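Local coordinates for protein acyl-coenzyme A oxidase acox-1.2 (PDB 5K3J) that catalyses, with FAD as cofactor, the desaturation that begins peroxisomal beta-oxidation of ascaroside-CoA pheromone precursors carrying five-carbon omega side chains, at residues G9-L14 with S315-Q320; C146-E151 with N196-V201; K185-A190 with A246-L251. All coordinates share one frame; numbering follows the deposited sequence.

Contact 1 of 3, residues G9-L14 with S315-Q320. With FAD (flavin-adenine dinucleotide), chain G.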
# COMPACT_ATOMS: atom_id res chain seq x y z
N GLY A 9 -11.72 28.94 18.47
CA GLY A 9 -10.84 28.03 19.18
C GLY A 9 -9.92 27.27 18.25
O GLY A 9 -9.05 26.52 18.70
N ASP A 10 -10.11 27.47 16.95
CA ASP A 10 -9.30 26.83 15.92
C ASP A 10 -7.83 27.20 16.02
O ASP A 10 -7.49 28.29 16.46
CB ASP A 10 -9.81 27.20 14.52
CG ASP A 10 -10.93 26.30 14.04
OD1 ASP A 10 -11.57 25.64 14.89
OD2 ASP A 10 -11.17 26.26 12.82
N ASN A 11 -6.96 26.29 15.59
CA ASN A 11 -5.53 26.57 15.49
C ASN A 11 -5.28 27.65 14.45
O ASN A 11 -5.66 27.49 13.29
CB ASN A 11 -4.76 25.29 15.14
CG ASN A 11 -3.26 25.41 15.39
OD1 ASN A 11 -2.69 26.51 15.35
ND2 ASN A 11 -2.61 24.28 15.66
N PRO A 12 -4.65 28.76 14.87
CA PRO A 12 -4.33 29.88 13.97
C PRO A 12 -3.58 29.44 12.72
O PRO A 12 -3.70 30.08 11.67
CB PRO A 12 -3.46 30.79 14.85
CG PRO A 12 -3.96 30.53 16.22
CD PRO A 12 -4.30 29.07 16.26
N GLU A 13 -2.82 28.36 12.84
CA GLU A 13 -2.15 27.75 11.70
C GLU A 13 -3.16 27.41 10.60
O GLU A 13 -2.93 27.68 9.42
CB GLU A 13 -1.39 26.49 12.12
CG GLU A 13 -0.36 26.69 13.23
CD GLU A 13 0.96 27.22 12.73
OE1 GLU A 13 0.99 27.88 11.67
OE2 GLU A 13 1.99 26.97 13.40
N LEU A 14 -4.28 26.82 11.00
CA LEU A 14 -5.34 26.48 10.06
C LEU A 14 -6.28 27.66 9.79
O LEU A 14 -6.87 27.76 8.71
CB LEU A 14 -6.15 25.29 10.56
CG LEU A 14 -5.53 23.91 10.36
CD1 LEU A 14 -6.59 22.82 10.46
CD2 LEU A 14 -4.81 23.83 9.02
N SER A 315 -0.38 19.16 6.79
CA SER A 315 0.72 19.78 6.05
C SER A 315 0.77 21.28 6.30
O SER A 315 1.79 21.92 6.07
CB SER A 315 0.60 19.50 4.55
OG SER A 315 0.60 18.10 4.29
N ALA A 316 -0.34 21.84 6.77
CA ALA A 316 -0.42 23.27 7.06
C ALA A 316 -0.19 23.54 8.54
O ALA A 316 -0.25 24.69 8.98
CB ALA A 316 -1.76 23.83 6.60
N VAL A 317 0.04 22.49 9.31
CA VAL A 317 0.40 22.62 10.72
C VAL A 317 1.86 22.26 10.93
O VAL A 317 2.63 23.05 11.49
CB VAL A 317 -0.47 21.73 11.62
CG1 VAL A 317 0.03 21.78 13.06
CG2 VAL A 317 -1.94 22.13 11.52
N ARG A 318 2.23 21.07 10.47
CA ARG A 318 3.60 20.57 10.57
C ARG A 318 4.60 21.55 9.96
O ARG A 318 4.68 21.70 8.74
CB ARG A 318 3.72 19.21 9.87
CG ARG A 318 5.15 18.68 9.77
CD ARG A 318 5.72 18.40 11.15
NE ARG A 318 6.84 17.47 11.11
CZ ARG A 318 7.34 16.86 12.18
NH1 ARG A 318 6.80 17.10 13.37
NH2 ARG A 318 8.36 16.02 12.07
N ARG A 319 5.36 22.21 10.82
CA ARG A 319 6.45 23.05 10.36
C ARG A 319 7.77 22.29 10.46
O ARG A 319 8.10 21.75 11.51
CB ARG A 319 6.52 24.35 11.16
CG ARG A 319 5.26 25.20 11.08
CD ARG A 319 5.43 26.45 11.92
NE ARG A 319 4.28 27.35 11.83
CZ ARG A 319 4.15 28.30 10.91
NH1 ARG A 319 5.10 28.48 9.99
NH2 ARG A 319 3.07 29.07 10.90
N GLN A 320 8.51 22.25 9.36
CA GLN A 320 9.77 21.52 9.32
C GLN A 320 10.69 22.05 8.23
O GLN A 320 10.29 22.17 7.07
CB GLN A 320 9.51 20.03 9.11
CG GLN A 320 9.75 19.17 10.34
CD GLN A 320 11.20 18.77 10.49
OE1 GLN A 320 11.99 18.90 9.55
NE2 GLN A 320 11.56 18.26 11.66
PA FAD G . 8.82 15.35 8.20
O1A FAD G . 10.26 15.85 8.32
O2A FAD G . 7.93 16.14 9.12
O5B FAD G . 8.31 15.52 6.68
C5B FAD G . 6.91 15.32 6.40
C4B FAD G . 6.62 15.89 4.98
O4B FAD G . 7.18 17.06 4.85
C3B FAD G . 7.26 15.00 3.91
O3B FAD G . 6.46 14.92 2.84
C2B FAD G . 8.58 15.74 3.53
O2B FAD G . 8.93 15.47 2.10
C1B FAD G . 8.28 16.97 3.69
N9A FAD G . 9.44 17.72 4.07
C8A FAD G . 9.87 17.95 5.33
N7A FAD G . 11.00 18.71 5.25
C5A FAD G . 11.26 18.94 3.93
C6A FAD G . 12.27 19.65 3.29
N6A FAD G . 13.41 20.38 3.73
N1A FAD G . 12.30 19.73 1.96
C2A FAD G . 11.33 19.12 1.22
N3A FAD G . 10.33 18.42 1.84
C4A FAD G . 10.31 18.34 3.20
N1 FAD G . 13.24 7.94 15.09
C2 FAD G . 14.27 7.67 16.09
O2 FAD G . 14.94 8.58 16.52
N3 FAD G . 14.49 6.31 16.57
C4 FAD G . 13.71 5.24 16.07
O4 FAD G . 13.90 4.08 16.48
C4X FAD G . 12.66 5.51 15.05
N5 FAD G . 11.86 4.43 14.53
C5X FAD G . 10.82 4.69 13.54
C6 FAD G . 10.05 3.64 13.03
C7 FAD G . 9.05 3.89 12.07
C7M FAD G . 8.34 2.60 11.68
C8 FAD G . 8.84 5.20 11.61
C8M FAD G . 7.79 5.57 10.57
C9 FAD G . 9.61 6.26 12.11
C9A FAD G . 10.61 6.01 13.07
N10 FAD G . 11.43 7.12 13.59
C10 FAD G . 12.44 6.86 14.58
C1' FAD G . 11.21 8.51 13.12
C2' FAD G . 11.77 8.70 11.72
O2' FAD G . 13.15 8.54 11.75
C3' FAD G . 11.44 10.10 11.27
O3' FAD G . 10.05 10.28 11.32
C4' FAD G . 11.92 10.32 9.86
O4' FAD G . 13.33 10.23 9.83
C5' FAD G . 11.49 11.70 9.41
O5' FAD G . 10.08 11.81 9.61
P FAD G . 9.44 13.24 9.92
O1P FAD G . 8.39 13.09 11.02
O2P FAD G . 10.50 14.20 10.37
O3P FAD G . 8.77 13.81 8.61
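A316 meets L14 through methyl groups, its CB 3.9 Å from CD2 of the leucine. This packs the first turn of helix 12-18 against the loop that follows helix 287-315. V317 comes next and widens the apolar patch. Its CG2 lies 4.2 Å from L14 CD2, and the two side chains cross at about a right angle. R318 starts off in the other direction and serves the cofactor. NE donates to O2A of the FAD at 2.6 Å, in the guanidinium plane, and NH2 reaches the same oxygen at 3.0 Å. NH1 is hydrogen-bonded to Y627 OH. S156, Q149 and T150 of the second subunit bind this same FAD. R319 turns back to E13 and grips its carboxylate side-on. NE donates to OE2 at 2.8 Å and 168°, while NH2 reaches OE1 on its syn lone pair. The arginine is extended from CG to NE, and the glutamate bends at chi2 (-82°) to face it. The two flat groups are 37° apart. E13 N donates to OD1 of N11, the helix N-cap, at 3.1 Å. N11 ND2 goes to G624 O. A leucine at R319 would probably leave the E13 carboxylate without its counter-charge and E329 O without its donor. Neighbouring arginines thus divide the work: R319 ties the loop to the N-terminal helix, and R318 offers its charge to the FAD diphosphate.

Contact 2 of 3, residues C146-E151 with N196-V201. With FAD (flavin-adenine dinucleotide), chain C.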
# COMPACT_ATOMS: atom_id res chain seq x y z
N CYS A 146 -26.52 -11.50 2.02
CA CYS A 146 -25.20 -11.35 1.42
C CYS A 146 -25.15 -11.86 -0.01
O CYS A 146 -26.04 -12.59 -0.46
CB CYS A 146 -24.14 -12.08 2.25
SG CYS A 146 -24.25 -13.89 2.24
N TYR A 147 -24.09 -11.48 -0.72
CA TYR A 147 -23.84 -11.91 -2.09
C TYR A 147 -22.79 -13.03 -2.09
O TYR A 147 -21.59 -12.76 -2.04
CB TYR A 147 -23.38 -10.71 -2.92
CG TYR A 147 -23.24 -10.92 -4.42
CD1 TYR A 147 -24.33 -10.75 -5.27
CD2 TYR A 147 -22.01 -11.24 -4.99
CE1 TYR A 147 -24.20 -10.92 -6.63
CE2 TYR A 147 -21.88 -11.41 -6.36
CZ TYR A 147 -22.98 -11.25 -7.17
OH TYR A 147 -22.84 -11.42 -8.53
N ALA A 148 -23.24 -14.28 -2.14
CA ALA A 148 -22.35 -15.43 -2.01
C ALA A 148 -21.98 -16.02 -3.37
O ALA A 148 -22.61 -16.96 -3.85
CB ALA A 148 -22.99 -16.49 -1.13
N GLN A 149 -20.94 -15.47 -3.99
CA GLN A 149 -20.54 -15.86 -5.34
C GLN A 149 -19.18 -16.55 -5.36
O GLN A 149 -19.07 -17.72 -5.73
CB GLN A 149 -20.53 -14.64 -6.25
CG GLN A 149 -20.21 -14.94 -7.71
CD GLN A 149 -20.43 -13.73 -8.61
OE1 GLN A 149 -21.54 -13.48 -9.07
NE2 GLN A 149 -19.36 -12.98 -8.86
N THR A 150 -18.15 -15.80 -4.97
CA THR A 150 -16.77 -16.30 -5.01
C THR A 150 -16.60 -17.57 -4.19
O THR A 150 -17.09 -17.67 -3.06
CB THR A 150 -15.79 -15.22 -4.50
OG1 THR A 150 -15.92 -14.04 -5.29
CG2 THR A 150 -14.34 -15.72 -4.57
N GLU A 151 -15.90 -18.53 -4.78
CA GLU A 151 -15.54 -19.75 -4.07
C GLU A 151 -14.05 -19.74 -3.70
O GLU A 151 -13.30 -18.87 -4.16
CB GLU A 151 -15.88 -20.97 -4.91
CG GLU A 151 -17.39 -21.14 -5.12
CD GLU A 151 -17.73 -22.17 -6.18
OE1 GLU A 151 -16.82 -22.55 -6.95
OE2 GLU A 151 -18.90 -22.60 -6.24
N ASN A 196 -28.42 -14.45 7.89
CA ASN A 196 -29.15 -15.70 8.00
C ASN A 196 -29.75 -16.07 6.65
O ASN A 196 -30.26 -17.17 6.46
CB ASN A 196 -30.24 -15.63 9.07
CG ASN A 196 -31.02 -14.33 9.05
OD1 ASN A 196 -30.94 -13.56 8.10
ND2 ASN A 196 -31.77 -14.09 10.11
N TYR A 197 -29.67 -15.13 5.70
CA TYR A 197 -30.02 -15.40 4.32
C TYR A 197 -28.85 -15.08 3.40
O TYR A 197 -28.08 -14.16 3.67
CB TYR A 197 -31.25 -14.60 3.90
CG TYR A 197 -32.56 -15.17 4.40
CD1 TYR A 197 -32.96 -14.98 5.71
CD2 TYR A 197 -33.39 -15.90 3.55
CE1 TYR A 197 -34.15 -15.49 6.17
CE2 TYR A 197 -34.59 -16.42 4.01
CZ TYR A 197 -34.96 -16.21 5.32
OH TYR A 197 -36.15 -16.72 5.80
N ALA A 198 -28.71 -15.84 2.33
CA ALA A 198 -27.66 -15.61 1.35
C ALA A 198 -28.15 -15.83 -0.07
O ALA A 198 -28.89 -16.78 -0.34
CB ALA A 198 -26.47 -16.51 1.64
N LEU A 199 -27.74 -14.96 -0.98
CA LEU A 199 -27.99 -15.17 -2.40
C LEU A 199 -26.82 -15.95 -2.97
O LEU A 199 -25.77 -15.38 -3.26
CB LEU A 199 -28.20 -13.85 -3.13
CG LEU A 199 -29.61 -13.27 -3.01
CD1 LEU A 199 -29.66 -11.80 -3.42
CD2 LEU A 199 -30.56 -14.09 -3.86
N VAL A 200 -27.01 -17.26 -3.12
CA VAL A 200 -25.93 -18.16 -3.52
C VAL A 200 -25.89 -18.41 -5.02
O VAL A 200 -26.85 -18.89 -5.61
CB VAL A 200 -26.05 -19.51 -2.80
CG1 VAL A 200 -24.99 -20.48 -3.30
CG2 VAL A 200 -25.94 -19.31 -1.31
N VAL A 201 -24.75 -18.08 -5.62
CA VAL A 201 -24.54 -18.28 -7.05
C VAL A 201 -24.08 -19.70 -7.33
O VAL A 201 -23.05 -20.14 -6.81
CB VAL A 201 -23.50 -17.29 -7.61
CG1 VAL A 201 -23.31 -17.52 -9.10
CG2 VAL A 201 -23.93 -15.85 -7.33
PA FAD C . -7.75 -14.48 -9.04
O1A FAD C . -8.43 -14.80 -10.39
O2A FAD C . -7.45 -15.76 -8.29
O5B FAD C . -6.37 -13.68 -9.26
C5B FAD C . -5.12 -14.40 -9.24
C4B FAD C . -4.14 -13.77 -10.27
O4B FAD C . -4.34 -14.32 -11.45
C3B FAD C . -4.46 -12.28 -10.46
O3B FAD C . -3.33 -11.60 -10.69
C2B FAD C . -5.38 -12.25 -11.71
O2B FAD C . -5.30 -10.92 -12.39
C1B FAD C . -4.87 -13.17 -12.45
N9A FAD C . -5.85 -13.71 -13.34
C8A FAD C . -6.93 -14.47 -13.04
N7A FAD C . -7.57 -14.76 -14.20
C5A FAD C . -6.88 -14.18 -15.22
C6A FAD C . -7.10 -14.15 -16.60
N6A FAD C . -8.08 -14.70 -17.48
N1A FAD C . -6.25 -13.49 -17.40
C2A FAD C . -5.18 -12.84 -16.86
N3A FAD C . -4.96 -12.86 -15.52
C4A FAD C . -5.83 -13.54 -14.71
N1 FAD C . -16.96 -12.30 -3.27
C2 FAD C . -18.40 -12.48 -3.14
O2 FAD C . -18.99 -13.32 -3.80
N3 FAD C . -19.17 -11.64 -2.22
C4 FAD C . -18.51 -10.66 -1.45
O4 FAD C . -19.17 -9.95 -0.66
C4X FAD C . -17.03 -10.48 -1.58
N5 FAD C . -16.36 -9.48 -0.78
C5X FAD C . -14.91 -9.30 -0.91
C6 FAD C . -14.26 -8.32 -0.14
C7 FAD C . -12.87 -8.14 -0.25
C7M FAD C . -12.41 -7.03 0.69
C8 FAD C . -12.12 -8.94 -1.13
C8M FAD C . -10.62 -8.81 -1.31
C9 FAD C . -12.77 -9.92 -1.90
C9A FAD C . -14.16 -10.11 -1.80
N10 FAD C . -14.85 -11.14 -2.62
C10 FAD C . -16.27 -11.31 -2.49
C1' FAD C . -14.08 -11.99 -3.56
C2' FAD C . -13.74 -11.19 -4.82
O2' FAD C . -14.88 -11.02 -5.59
C3' FAD C . -12.70 -11.92 -5.64
O3' FAD C . -11.59 -12.18 -4.82
C4' FAD C . -12.28 -11.06 -6.79
O4' FAD C . -13.31 -11.04 -7.76
C5' FAD C . -11.00 -11.61 -7.41
O5' FAD C . -11.22 -12.97 -7.80
P FAD C . -10.07 -14.04 -7.47
O1P FAD C . -9.89 -14.08 -5.94
O2P FAD C . -10.44 -15.39 -7.99
O3P FAD C . -8.72 -13.56 -8.15
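Strand 147-148 runs parallel to strand 197-205, Y147 beside L199 and A148 beside V200, at one border of the mixed sheet in the beta domain of the acyl-CoA oxidase fold. The ladder has three rungs. C146 O and A148 O accept from L199 N and V201 N, the second bond at 3.0 Å and 175°, and A148 N donates to L199 O. V200 CA adds a CH contact to A148 O.

Side chains alternate between the two faces. On one face, A148 is a small bump. Its CB fits the notch between A198 CB and V200 CG2, 4.1 Å from the latter. C146 extends this row with its sulfur: SG rests on A198 CB at 3.5 Å. C146 chi1 is 69°, which sets SG between the backbone N and the carbonyl carbon. On the other face stand Y147 and L199. Helix 112-125 lies over both, with T121 touching each of them. Beyond the ladder, V201 CG2 presses into the side of Q149 and touches its CB and CG, both at 3.8 Å. Q149 CG is anti to its own backbone N (chi1 -177°), which lays the chain alongside V201 CG2.

The far side of segment 146-151 is shaped for the flavin of the FAD. Y147 O accepts from N3 at 2.7 Å. The backbone N atoms of Q149 and T150 both donate to O2, which is therefore held by two bonds. The ascaroside-CoA substrate also touches Y147 and Q149. The ladder thus fixes a backbone that reads the pyrimidine edge of the flavin. T150 OG1 completes that reading with a hydrogen bond to flavin N1 at 2.9 Å.

Contact 3 of 3, residues K185-A190 with A246-L251. With FAD (flavin-adenine dinucleotide), chain C.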
# COMPACT_ATOMS: atom_id res chain seq x y z
N LYS A 185 -18.01 -21.57 -0.92
CA LYS A 185 -18.08 -20.13 -1.06
C LYS A 185 -17.02 -19.53 -0.14
O LYS A 185 -16.76 -20.07 0.94
CB LYS A 185 -19.47 -19.59 -0.71
CG LYS A 185 -20.55 -20.05 -1.67
CD LYS A 185 -20.09 -19.90 -3.11
CE LYS A 185 -21.20 -20.20 -4.10
NZ LYS A 185 -20.72 -20.05 -5.50
N TRP A 186 -16.40 -18.44 -0.56
CA TRP A 186 -15.27 -17.90 0.18
C TRP A 186 -15.13 -16.43 -0.17
O TRP A 186 -14.97 -16.11 -1.35
CB TRP A 186 -13.99 -18.68 -0.15
CG TRP A 186 -12.88 -18.57 0.86
CD1 TRP A 186 -12.03 -17.51 1.02
CD2 TRP A 186 -12.48 -19.56 1.82
NE1 TRP A 186 -11.13 -17.77 2.03
CE2 TRP A 186 -11.39 -19.02 2.54
CE3 TRP A 186 -12.94 -20.83 2.16
CZ2 TRP A 186 -10.75 -19.72 3.56
CZ3 TRP A 186 -12.30 -21.53 3.17
CH2 TRP A 186 -11.23 -20.97 3.86
N TRP A 187 -15.26 -15.57 0.85
CA TRP A 187 -15.16 -14.10 0.80
C TRP A 187 -16.46 -13.27 0.86
O TRP A 187 -16.36 -12.06 1.06
CB TRP A 187 -14.38 -13.63 -0.42
CG TRP A 187 -12.92 -13.73 -0.22
CD1 TRP A 187 -12.08 -14.66 -0.77
CD2 TRP A 187 -12.13 -12.90 0.62
NE1 TRP A 187 -10.80 -14.44 -0.33
CE2 TRP A 187 -10.80 -13.37 0.53
CE3 TRP A 187 -12.40 -11.80 1.45
CZ2 TRP A 187 -9.76 -12.78 1.23
CZ3 TRP A 187 -11.36 -11.22 2.14
CH2 TRP A 187 -10.06 -11.71 2.03
N PRO A 188 -17.65 -13.87 0.68
CA PRO A 188 -18.83 -13.02 0.90
C PRO A 188 -18.88 -12.35 2.26
O PRO A 188 -18.74 -13.01 3.29
CB PRO A 188 -19.98 -14.01 0.75
CG PRO A 188 -19.48 -14.97 -0.23
CD PRO A 188 -18.01 -15.11 -0.03
N GLY A 189 -19.06 -11.03 2.26
CA GLY A 189 -19.23 -10.29 3.50
C GLY A 189 -20.48 -10.76 4.22
O GLY A 189 -21.48 -11.07 3.58
N ALA A 190 -20.40 -10.84 5.55
CA ALA A 190 -21.50 -11.25 6.42
C ALA A 190 -21.90 -12.73 6.27
O ALA A 190 -22.81 -13.19 6.96
CB ALA A 190 -22.72 -10.36 6.18
N ALA A 246 -15.86 -6.40 9.78
CA ALA A 246 -16.79 -7.23 9.03
C ALA A 246 -16.42 -8.70 9.16
O ALA A 246 -15.26 -9.04 9.41
CB ALA A 246 -16.82 -6.81 7.57
N ASP A 247 -17.40 -9.58 9.00
CA ASP A 247 -17.11 -11.01 8.95
C ASP A 247 -17.31 -11.51 7.53
O ASP A 247 -18.43 -11.63 7.04
CB ASP A 247 -17.98 -11.79 9.95
CG ASP A 247 -19.47 -11.61 9.70
OD1 ASP A 247 -20.00 -10.53 10.05
OD2 ASP A 247 -20.10 -12.54 9.15
N ASN A 248 -16.20 -11.75 6.85
CA ASN A 248 -16.26 -12.39 5.55
C ASN A 248 -16.14 -13.89 5.76
O ASN A 248 -15.22 -14.36 6.42
CB ASN A 248 -15.16 -11.85 4.64
CG ASN A 248 -15.27 -10.35 4.45
OD1 ASN A 248 -14.87 -9.57 5.31
ND2 ASN A 248 -15.81 -9.93 3.31
N GLY A 249 -17.09 -14.65 5.21
CA GLY A 249 -17.19 -16.04 5.58
C GLY A 249 -17.09 -17.06 4.46
O GLY A 249 -16.92 -16.72 3.29
N TYR A 250 -17.18 -18.33 4.83
CA TYR A 250 -17.26 -19.40 3.85
C TYR A 250 -18.56 -20.17 4.03
O TYR A 250 -19.15 -20.15 5.12
CB TYR A 250 -16.05 -20.34 3.96
CG TYR A 250 -15.89 -21.04 5.29
CD1 TYR A 250 -16.55 -22.24 5.55
CD2 TYR A 250 -15.07 -20.52 6.28
CE1 TYR A 250 -16.40 -22.89 6.76
CE2 TYR A 250 -14.92 -21.16 7.49
CZ TYR A 250 -15.58 -22.34 7.73
OH TYR A 250 -15.41 -22.97 8.94
N LEU A 251 -19.03 -20.82 2.97
CA LEU A 251 -20.28 -21.56 3.03
C LEU A 251 -20.15 -22.96 2.46
O LEU A 251 -19.64 -23.15 1.35
CB LEU A 251 -21.39 -20.81 2.28
CG LEU A 251 -22.73 -21.55 2.15
CD1 LEU A 251 -23.32 -21.84 3.53
CD2 LEU A 251 -23.70 -20.76 1.29
PA FAD C . -7.75 -14.48 -9.04
O1A FAD C . -8.43 -14.80 -10.39
O2A FAD C . -7.45 -15.76 -8.29
O5B FAD C . -6.37 -13.68 -9.26
C5B FAD C . -5.12 -14.40 -9.24
C4B FAD C . -4.14 -13.77 -10.27
O4B FAD C . -4.34 -14.32 -11.45
C3B FAD C . -4.46 -12.28 -10.46
O3B FAD C . -3.33 -11.60 -10.69
C2B FAD C . -5.38 -12.25 -11.71
O2B FAD C . -5.30 -10.92 -12.39
C1B FAD C . -4.87 -13.17 -12.45
N9A FAD C . -5.85 -13.71 -13.34
C8A FAD C . -6.93 -14.47 -13.04
N7A FAD C . -7.57 -14.76 -14.20
C5A FAD C . -6.88 -14.18 -15.22
C6A FAD C . -7.10 -14.15 -16.60
N6A FAD C . -8.08 -14.70 -17.48
N1A FAD C . -6.25 -13.49 -17.40
C2A FAD C . -5.18 -12.84 -16.86
N3A FAD C . -4.96 -12.86 -15.52
C4A FAD C . -5.83 -13.54 -14.71
N1 FAD C . -16.96 -12.30 -3.27
C2 FAD C . -18.40 -12.48 -3.14
O2 FAD C . -18.99 -13.32 -3.80
N3 FAD C . -19.17 -11.64 -2.22
C4 FAD C . -18.51 -10.66 -1.45
O4 FAD C . -19.17 -9.95 -0.66
C4X FAD C . -17.03 -10.48 -1.58
N5 FAD C . -16.36 -9.48 -0.78
C5X FAD C . -14.91 -9.30 -0.91
C6 FAD C . -14.26 -8.32 -0.14
C7 FAD C . -12.87 -8.14 -0.25
C7M FAD C . -12.41 -7.03 0.69
C8 FAD C . -12.12 -8.94 -1.13
C8M FAD C . -10.62 -8.81 -1.31
C9 FAD C . -12.77 -9.92 -1.90
C9A FAD C . -14.16 -10.11 -1.80
N10 FAD C . -14.85 -11.14 -2.62
C10 FAD C . -16.27 -11.31 -2.49
C1' FAD C . -14.08 -11.99 -3.56
C2' FAD C . -13.74 -11.19 -4.82
O2' FAD C . -14.88 -11.02 -5.59
C3' FAD C . -12.70 -11.92 -5.64
O3' FAD C . -11.59 -12.18 -4.82
C4' FAD C . -12.28 -11.06 -6.79
O4' FAD C . -13.31 -11.04 -7.76
C5' FAD C . -11.00 -11.61 -7.41
O5' FAD C . -11.22 -12.97 -7.80
P FAD C . -10.07 -14.04 -7.47
O1P FAD C . -9.89 -14.08 -5.94
O2P FAD C . -10.44 -15.39 -7.99
O3P FAD C . -8.72 -13.56 -8.15
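A beta bulge shifts the register by one residue where W187 and P188 meet N248 and G249, in the antiparallel pairing of strands 185-189 and 248-253. W187 N donates to G249 O at 3.2 Å. G249 N returns a bond to P188 O at 3.0 Å. Ahead of the bulge, K185 and L251 form a hydrogen-bonded pair, and their CB atoms touch at 3.8 Å. K185 NZ itself leads off to E151, Q149 O and V201 O. W186 and Y250 project from the same face as neighbours. Their planes are 20° apart, but the rings are displaced with little overlap; W186 CE3 touches Y250 CB at 3.6 Å. H410 of the second subunit meets the rings of W186 and W187.

The W187 ring lays one face over the flavin, with C9 offset toward its rim. N248 ND2 donates to W187 O at 3.1 Å and 168°, and OD1 of the same amide accepts from K240 NZ. G189 N donates to flavin O4 at 3.1 Å. That bond would polarise the C4 carbonyl, so the bulged strand probably helps tune the flavin as well as seat it.

From the N terminus, residues 9-14 wait some 300 residues for their partner. Contact 1 closes that long loop at 315-320 and encloses the other two contacts. Within it, segments 146-151, 185-190, 196-201 and 246-251 alternate, so contacts 2 and 3 cross. These two touch, with centres 8 Å apart: W186 N meets T150 O, and A148 packs against P188. They tie two sheets of the beta domain together around one FAD. Contact 1 lies about 30 Å from contact 3 by nearest atoms and joins helix 12-18 to the loop after helix 287-315. Its FAD is a different copy, bound also by Y147 and G189 of the second subunit.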